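Local atomic coordinates of beta-galactosidase (Trichoderma reesei, PDB entry 3OG2), a protein that probably hydrolyses terminal non-reducing beta-D-galactose residues in beta-D-galactosides, as a glycoprotein of glycoside hydrolase family 35. Residues Gly130-Val135 against Leu147-Asn152; Gln176-Tyr181 against Gln197-Gln202. All coordinates share one frame; numbering follows the deposited sequence.

How the contacts relate
Both contacts belong to the TIM-barrel part of this family 35 enzyme and come in series along the chain. Contact 1 is first: residues 130-135, in the loop after strand 110-116, meet the next helix, 144-163. Contact 2 follows and alone sets a barrel strand against its following helix, residues 176-181, on strand 172-177 and the loop after it, packing on helix 193-205. The centres of the two contacts are about 16 Å apart, and they touch where helices 144-163 and 193-205 lie side by side: Asp151 OD1 probably accepts hydrogen bonds from Tyr198 OH and Gln202 NE2. The series thus runs from a turn that meets a glycan, through Arg134, to the segment carrying galactose-binding Asn179 and Glu180.

Contact 1: residues Gly130-Val135 against Leu147-Asn152; sequences GWLQRV and LHATDN. With NAG (2-acetamido-2-deoxy-beta-D-glucopyranose), chain E.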
loop_
_atom_site.group_PDB
_atom_site.type_symbol
_atom_site.label_atom_id
_atom_site.label_comp_id
_atom_site.label_asym_id
_atom_site.label_seq_id
_atom_site.Cartn_x
_atom_site.Cartn_y
_atom_site.Cartn_z
ATOM N N GLY A 130 14.860 9.739 -13.408
ATOM C CA GLY A 130 15.460 11.070 -13.282
ATOM C C GLY A 130 16.039 11.596 -14.601
ATOM O O GLY A 130 16.213 12.818 -14.728
ATOM N N TRP A 131 16.345 10.690 -15.559
ATOM C CA TRP A 131 16.807 11.214 -16.846
ATOM C C TRP A 131 15.735 11.964 -17.621
ATOM O O TRP A 131 16.109 12.658 -18.584
ATOM C CB TRP A 131 17.432 10.085 -17.638
ATOM C CG TRP A 131 16.738 8.773 -17.763
ATOM C CD1 TRP A 131 16.953 7.679 -17.012
ATOM C CD2 TRP A 131 15.755 8.428 -18.743
ATOM N NE1 TRP A 131 16.168 6.644 -17.412
ATOM C CE2 TRP A 131 15.422 7.065 -18.480
ATOM C CE3 TRP A 131 15.127 9.092 -19.813
ATOM C CZ2 TRP A 131 14.482 6.342 -19.225
ATOM C CZ3 TRP A 131 14.192 8.344 -20.535
ATOM C CH2 TRP A 131 13.885 7.000 -20.245
ATOM N N LEU A 132 14.468 11.935 -17.193
ATOM C CA LEU A 132 13.499 12.845 -17.826
ATOM C C LEU A 132 13.772 14.285 -17.463
ATOM O O LEU A 132 13.232 15.192 -18.097
ATOM C CB LEU A 132 12.074 12.448 -17.444
ATOM C CG LEU A 132 11.503 11.247 -18.211
ATOM C CD1 LEU A 132 10.001 11.147 -17.882
ATOM C CD2 LEU A 132 11.695 11.132 -19.696
ATOM N N GLN A 133 14.620 14.586 -16.435
ATOM C CA GLN A 133 15.010 15.964 -16.250
ATOM C C GLN A 133 15.796 16.507 -17.448
ATOM O O GLN A 133 15.835 17.727 -17.596
ATOM C CB GLN A 133 15.868 16.134 -14.976
ATOM C CG GLN A 133 15.154 15.664 -13.715
ATOM C CD GLN A 133 15.623 16.353 -12.461
ATOM O OE1 GLN A 133 16.750 16.913 -12.424
ATOM N NE2 GLN A 133 14.829 16.336 -11.373
ATOM N N ARG A 134 16.342 15.631 -18.286
ATOM C CA ARG A 134 17.080 16.067 -19.443
ATOM C C ARG A 134 16.205 16.120 -20.701
ATOM O O ARG A 134 16.697 16.342 -21.807
ATOM C CB ARG A 134 18.244 15.107 -19.700
ATOM C CG ARG A 134 19.175 15.070 -18.477
ATOM C CD ARG A 134 20.515 14.453 -18.851
ATOM N NE ARG A 134 20.484 13.135 -19.497
ATOM C CZ ARG A 134 20.551 11.970 -18.833
ATOM N NH1 ARG A 134 20.642 11.956 -17.493
ATOM N NH2 ARG A 134 20.556 10.801 -19.475
ATOM N N VAL A 135 14.897 15.915 -20.569
ATOM C CA VAL A 135 13.961 16.050 -21.705
ATOM C C VAL A 135 13.369 17.426 -21.653
ATOM O O VAL A 135 12.739 17.802 -20.672
ATOM C CB VAL A 135 12.888 14.952 -21.573
ATOM C CG1 VAL A 135 11.797 15.174 -22.616
ATOM C CG2 VAL A 135 13.519 13.583 -21.761
ATOM N N LEU A 147 7.018 11.937 -25.314
ATOM C CA LEU A 147 6.289 10.745 -25.776
ATOM C C LEU A 147 7.256 9.637 -26.146
ATOM O O LEU A 147 7.136 8.476 -25.746
ATOM C CB LEU A 147 5.449 11.027 -27.046
ATOM C CG LEU A 147 4.208 11.895 -26.789
ATOM C CD1 LEU A 147 3.429 11.974 -28.082
ATOM C CD2 LEU A 147 3.326 11.340 -25.668
ATOM N N HIS A 148 8.278 10.024 -26.941
ATOM C CA HIS A 148 9.151 8.969 -27.427
ATOM C C HIS A 148 10.062 8.480 -26.306
ATOM O O HIS A 148 10.475 7.312 -26.326
ATOM C CB HIS A 148 9.870 9.477 -28.678
ATOM C CG HIS A 148 8.898 9.754 -29.789
ATOM N ND1 HIS A 148 7.776 9.015 -30.090
ATOM C CD2 HIS A 148 8.982 10.761 -30.690
ATOM C CE1 HIS A 148 7.169 9.563 -31.144
ATOM N NE2 HIS A 148 7.883 10.595 -31.492
ATOM N N ALA A 149 10.317 9.280 -25.258
ATOM C CA ALA A 149 11.045 8.791 -24.078
ATOM C C ALA A 149 10.277 7.679 -23.358
ATOM O O ALA A 149 10.921 6.873 -22.689
ATOM C CB ALA A 149 11.329 9.923 -23.102
ATOM N N THR A 150 8.944 7.623 -23.505
ATOM C CA THR A 150 8.132 6.596 -22.813
ATOM C C THR A 150 7.968 5.313 -23.621
ATOM O O THR A 150 7.480 4.296 -23.098
ATOM C CB THR A 150 6.720 7.105 -22.481
ATOM O OG1 THR A 150 5.941 7.245 -23.680
ATOM C CG2 THR A 150 6.711 8.402 -21.699
ATOM N N ASP A 151 8.318 5.361 -24.911
ATOM C CA ASP A 151 7.918 4.267 -25.799
ATOM C C ASP A 151 8.549 2.944 -25.414
ATOM O O ASP A 151 7.869 1.897 -25.441
ATOM C CB ASP A 151 8.344 4.538 -27.254
ATOM C CG ASP A 151 7.449 5.560 -27.946
ATOM O OD1 ASP A 151 6.264 5.719 -27.579
ATOM O OD2 ASP A 151 7.936 6.155 -28.938
ATOM N N ASN A 152 9.828 2.901 -25.114
ATOM C CA ASN A 152 10.491 1.637 -24.819
ATOM C C ASN A 152 9.889 1.033 -23.555
ATOM O O ASN A 152 9.626 -0.187 -23.525
ATOM C CB ASN A 152 12.001 1.904 -24.642
ATOM C CG ASN A 152 12.772 0.599 -24.503
ATOM O OD1 ASN A 152 12.591 -0.358 -25.253
ATOM N ND2 ASN A 152 13.691 0.554 -23.535
HETATM C C1 NAG E . 19.708 17.322 -24.581
HETATM C C2 NAG E . 20.389 15.945 -24.477
HETATM C C3 NAG E . 20.915 15.416 -25.801
HETATM C C4 NAG E . 19.873 15.505 -26.932
HETATM C C5 NAG E . 19.239 16.905 -26.878
HETATM C C6 NAG E . 18.194 17.053 -27.989
HETATM C C7 NAG E . 21.453 14.935 -22.502
HETATM C C8 NAG E . 22.820 14.817 -21.851
HETATM N N2 NAG E . 21.406 15.856 -23.470
HETATM O O3 NAG E . 21.379 14.076 -25.701
HETATM O O4 NAG E . 20.544 15.298 -28.181
HETATM O O5 NAG E . 18.675 17.137 -25.566
HETATM O O6 NAG E . 17.880 18.388 -28.312
HETATM O O7 NAG E . 20.669 13.985 -22.347
#
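Leu147 O is gripped twice in the helical turn that presents Ala149 to Leu132: Thr150 OG1 bonds to Leu147 O at 2.7 Å, and the backbone N of Thr150 donates to it as well. The hydroxyl is tilted modestly from the carbonyl plane, and the side chain of Thr150 sets off away from residues 130-135. Ala149 does the touching: its methyl CB meets Leu132 CD2 at 3.6 Å, with Val135 CG2 more loosely placed at 4.5 Å. Trp131 comes from another direction. With CG lodged between its backbone N and carbonyl carbon (chi1 47°), the indole sends its six-membered ring forward, and CH2 lies 3.8 Å from Ala149 O, which sits at the ring edge in its plane. Trp131 NE1 is bonded to Glu83 O, which should fix the turn of the ring.

Arg134, on the 3-10 turn, faces the sugar instead. Its chain bends at chi3 (-53°), and NE donates to NAG O7 over 3.0 Å in the plane of the guanidinium, with an N-H...O angle of 150°. NH1 meanwhile forms a salt bridge with Glu830. A leucine in its place would probably leave the Glu830 carboxylate without this charged mate and NAG O7 without the bond from NE, although Lys136 NZ also holds the sugar. The chemistry is divided: a small apolar contact joins turn to helix, while directional polar bonds tie the turn to a glycan and to Glu830, far along the chain.

Contact 2: residues Gln176-Tyr181 against Gln197-Gln202; sequences QPENEY and QYVIDQ
Val199 turns CG1 anti to its backbone N (chi1 170°), carrying that methyl from helix 193-205 to Pro177 CB, 3.8 Å away. The same CG1 lies 4.0 Å from Glu178 N, so one valine branch covers both the proline and the start of the loop that follows Pro177. Ile200 adds a looser touch through CG1, 4.4 Å from Pro177 CG. No hydrogen bond joins residues 176-181 to 197-202; the side chains that meet Pro177 are apolar, and the contact is buried.

Several polar bonds lie within the loop, and Glu178 OE2 reaches Tyr195 OH, one turn earlier on helix 193-205. Glu178, at positive phi (67°), turns its carboxylate back so that OE1 accepts from Asn179 N at 2.8 Å, on the anti side; OE1 also pairs with Arg140. Gln176 NE2 bridges the loop, giving one bond to Glu178 O (2.9 Å) and another to a lone pair of Asn179 OD1 (3.1 Å), in the carbonyl plane. Tyr76 OH, of a galactose-binding residue, and Asn215 ND2 donate to that same OD1.

Glu178 and Gln176 therefore probably serve as a second shell around galactose-binding Asn179: Glu178 holds its backbone, and Gln176 its amide oxygen, with an apolar helix face behind them.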
loop_
_atom_site.group_PDB
_atom_site.type_symbol
_atom_site.label_atom_id
_atom_site.label_comp_id
_atom_site.label_asym_id
_atom_site.label_seq_id
_atom_site.Cartn_x
_atom_site.Cartn_y
_atom_site.Cartn_z
ATOM N N GLN A 176 -5.127 0.279 -16.683
ATOM C CA GLN A 176 -5.283 1.741 -16.573
ATOM C C GLN A 176 -4.110 2.402 -17.284
ATOM O O GLN A 176 -2.934 2.214 -16.901
ATOM C CB GLN A 176 -5.248 2.162 -15.087
ATOM C CG GLN A 176 -5.284 3.679 -14.921
ATOM C CD GLN A 176 -5.052 4.065 -13.488
ATOM O OE1 GLN A 176 -5.890 3.795 -12.592
ATOM N NE2 GLN A 176 -3.919 4.725 -13.182
ATOM N N PRO A 177 -4.365 3.236 -18.284
ATOM C CA PRO A 177 -3.352 4.048 -18.900
ATOM C C PRO A 177 -3.222 5.382 -18.142
ATOM O O PRO A 177 -4.246 5.958 -17.762
ATOM C CB PRO A 177 -3.919 4.296 -20.311
ATOM C CG PRO A 177 -5.409 4.151 -20.191
ATOM C CD PRO A 177 -5.714 3.410 -18.932
ATOM N N GLU A 178 -1.987 5.884 -17.962
ATOM C CA GLU A 178 -1.822 7.217 -17.313
ATOM C C GLU A 178 -2.261 7.132 -15.849
ATOM O O GLU A 178 -2.424 6.016 -15.292
ATOM C CB GLU A 178 -2.524 8.353 -18.104
ATOM C CG GLU A 178 -1.550 9.368 -18.715
ATOM C CD GLU A 178 -0.984 10.355 -17.723
ATOM O OE1 GLU A 178 -1.527 10.450 -16.578
ATOM O OE2 GLU A 178 -0.012 11.107 -18.029
ATOM N N ASN A 179 -2.434 8.258 -15.180
ATOM C CA ASN A 179 -2.835 8.228 -13.761
ATOM C C ASN A 179 -3.371 9.597 -13.383
ATOM O O ASN A 179 -2.582 10.556 -13.419
ATOM C CB ASN A 179 -1.641 7.858 -12.871
ATOM C CG ASN A 179 -2.116 7.766 -11.423
ATOM O OD1 ASN A 179 -2.714 6.695 -11.128
ATOM N ND2 ASN A 179 -1.993 8.743 -10.553
ATOM N N GLU A 180 -4.634 9.687 -13.008
ATOM C CA GLU A 180 -5.212 10.960 -12.564
ATOM C C GLU A 180 -4.868 12.098 -13.539
ATOM O O GLU A 180 -4.404 13.184 -13.163
ATOM C CB GLU A 180 -4.812 11.349 -11.126
ATOM C CG GLU A 180 -5.435 10.383 -10.125
ATOM C CD GLU A 180 -5.432 10.820 -8.703
ATOM O OE1 GLU A 180 -4.650 11.719 -8.328
ATOM O OE2 GLU A 180 -6.188 10.263 -7.832
ATOM N N TYR A 181 -5.159 11.818 -14.807
ATOM C CA TYR A 181 -4.978 12.851 -15.853
ATOM C C TYR A 181 -6.174 13.769 -15.781
ATOM O O TYR A 181 -7.198 13.501 -16.436
ATOM C CB TYR A 181 -4.793 12.143 -17.221
ATOM C CG TYR A 181 -4.548 13.185 -18.311
ATOM C CD1 TYR A 181 -3.315 13.851 -18.402
ATOM C CD2 TYR A 181 -5.532 13.505 -19.247
ATOM C CE1 TYR A 181 -3.108 14.798 -19.398
ATOM C CE2 TYR A 181 -5.319 14.437 -20.225
ATOM C CZ TYR A 181 -4.108 15.071 -20.292
ATOM O OH TYR A 181 -3.909 16.027 -21.283
ATOM N N GLN A 197 -4.881 9.763 -26.490
ATOM C CA GLN A 197 -4.966 8.649 -27.433
ATOM C C GLN A 197 -3.605 8.029 -27.706
ATOM O O GLN A 197 -3.558 6.826 -27.958
ATOM C CB GLN A 197 -5.598 9.145 -28.756
ATOM C CG GLN A 197 -5.915 7.942 -29.644
ATOM C CD GLN A 197 -6.953 7.037 -29.016
ATOM O OE1 GLN A 197 -7.983 7.433 -28.464
ATOM N NE2 GLN A 197 -6.651 5.744 -29.115
ATOM N N TYR A 198 -2.522 8.827 -27.736
ATOM C CA TYR A 198 -1.192 8.211 -27.926
ATOM C C TYR A 198 -0.953 7.201 -26.799
ATOM O O TYR A 198 -0.419 6.104 -27.069
ATOM C CB TYR A 198 -0.130 9.289 -27.885
ATOM C CG TYR A 198 1.251 8.791 -28.247
ATOM C CD1 TYR A 198 2.098 8.261 -27.252
ATOM C CD2 TYR A 198 1.725 8.837 -29.558
ATOM C CE1 TYR A 198 3.350 7.790 -27.572
ATOM C CE2 TYR A 198 2.989 8.377 -29.884
ATOM C CZ TYR A 198 3.809 7.846 -28.889
ATOM O OH TYR A 198 5.074 7.425 -29.214
ATOM N N VAL A 199 -1.285 7.579 -25.559
ATOM C CA VAL A 199 -1.010 6.680 -24.410
ATOM C C VAL A 199 -1.819 5.407 -24.556
ATOM O O VAL A 199 -1.339 4.277 -24.345
ATOM C CB VAL A 199 -1.329 7.449 -23.118
ATOM C CG1 VAL A 199 -1.320 6.541 -21.896
ATOM C CG2 VAL A 199 -0.341 8.610 -22.944
ATOM N N ILE A 200 -3.107 5.544 -24.987
ATOM C CA ILE A 200 -3.901 4.342 -25.253
ATOM C C ILE A 200 -3.322 3.484 -26.375
ATOM O O ILE A 200 -3.245 2.254 -26.234
ATOM C CB ILE A 200 -5.370 4.747 -25.600
ATOM C CG1 ILE A 200 -6.063 5.297 -24.338
ATOM C CG2 ILE A 200 -6.143 3.600 -26.230
ATOM C CD1 ILE A 200 -7.403 5.971 -24.628
ATOM N N ASP A 201 -2.928 4.137 -27.466
ATOM C CA ASP A 201 -2.376 3.412 -28.598
ATOM C C ASP A 201 -1.127 2.620 -28.191
ATOM O O ASP A 201 -0.939 1.498 -28.705
ATOM C CB ASP A 201 -1.979 4.361 -29.738
ATOM C CG ASP A 201 -3.079 5.059 -30.483
ATOM O OD1 ASP A 201 -4.279 4.661 -30.389
ATOM O OD2 ASP A 201 -2.777 6.047 -31.243
ATOM N N GLN A 202 -0.303 3.186 -27.306
ATOM C CA GLN A 202 0.898 2.409 -26.916
ATOM C C GLN A 202 0.497 1.079 -26.303
ATOM O O GLN A 202 1.110 0.046 -26.494
ATOM C CB GLN A 202 1.737 3.140 -25.881
ATOM C CG GLN A 202 2.410 4.429 -26.396
ATOM C CD GLN A 202 3.141 5.085 -25.252
ATOM O OE1 GLN A 202 2.490 5.418 -24.224
ATOM N NE2 GLN A 202 4.441 5.262 -25.350
#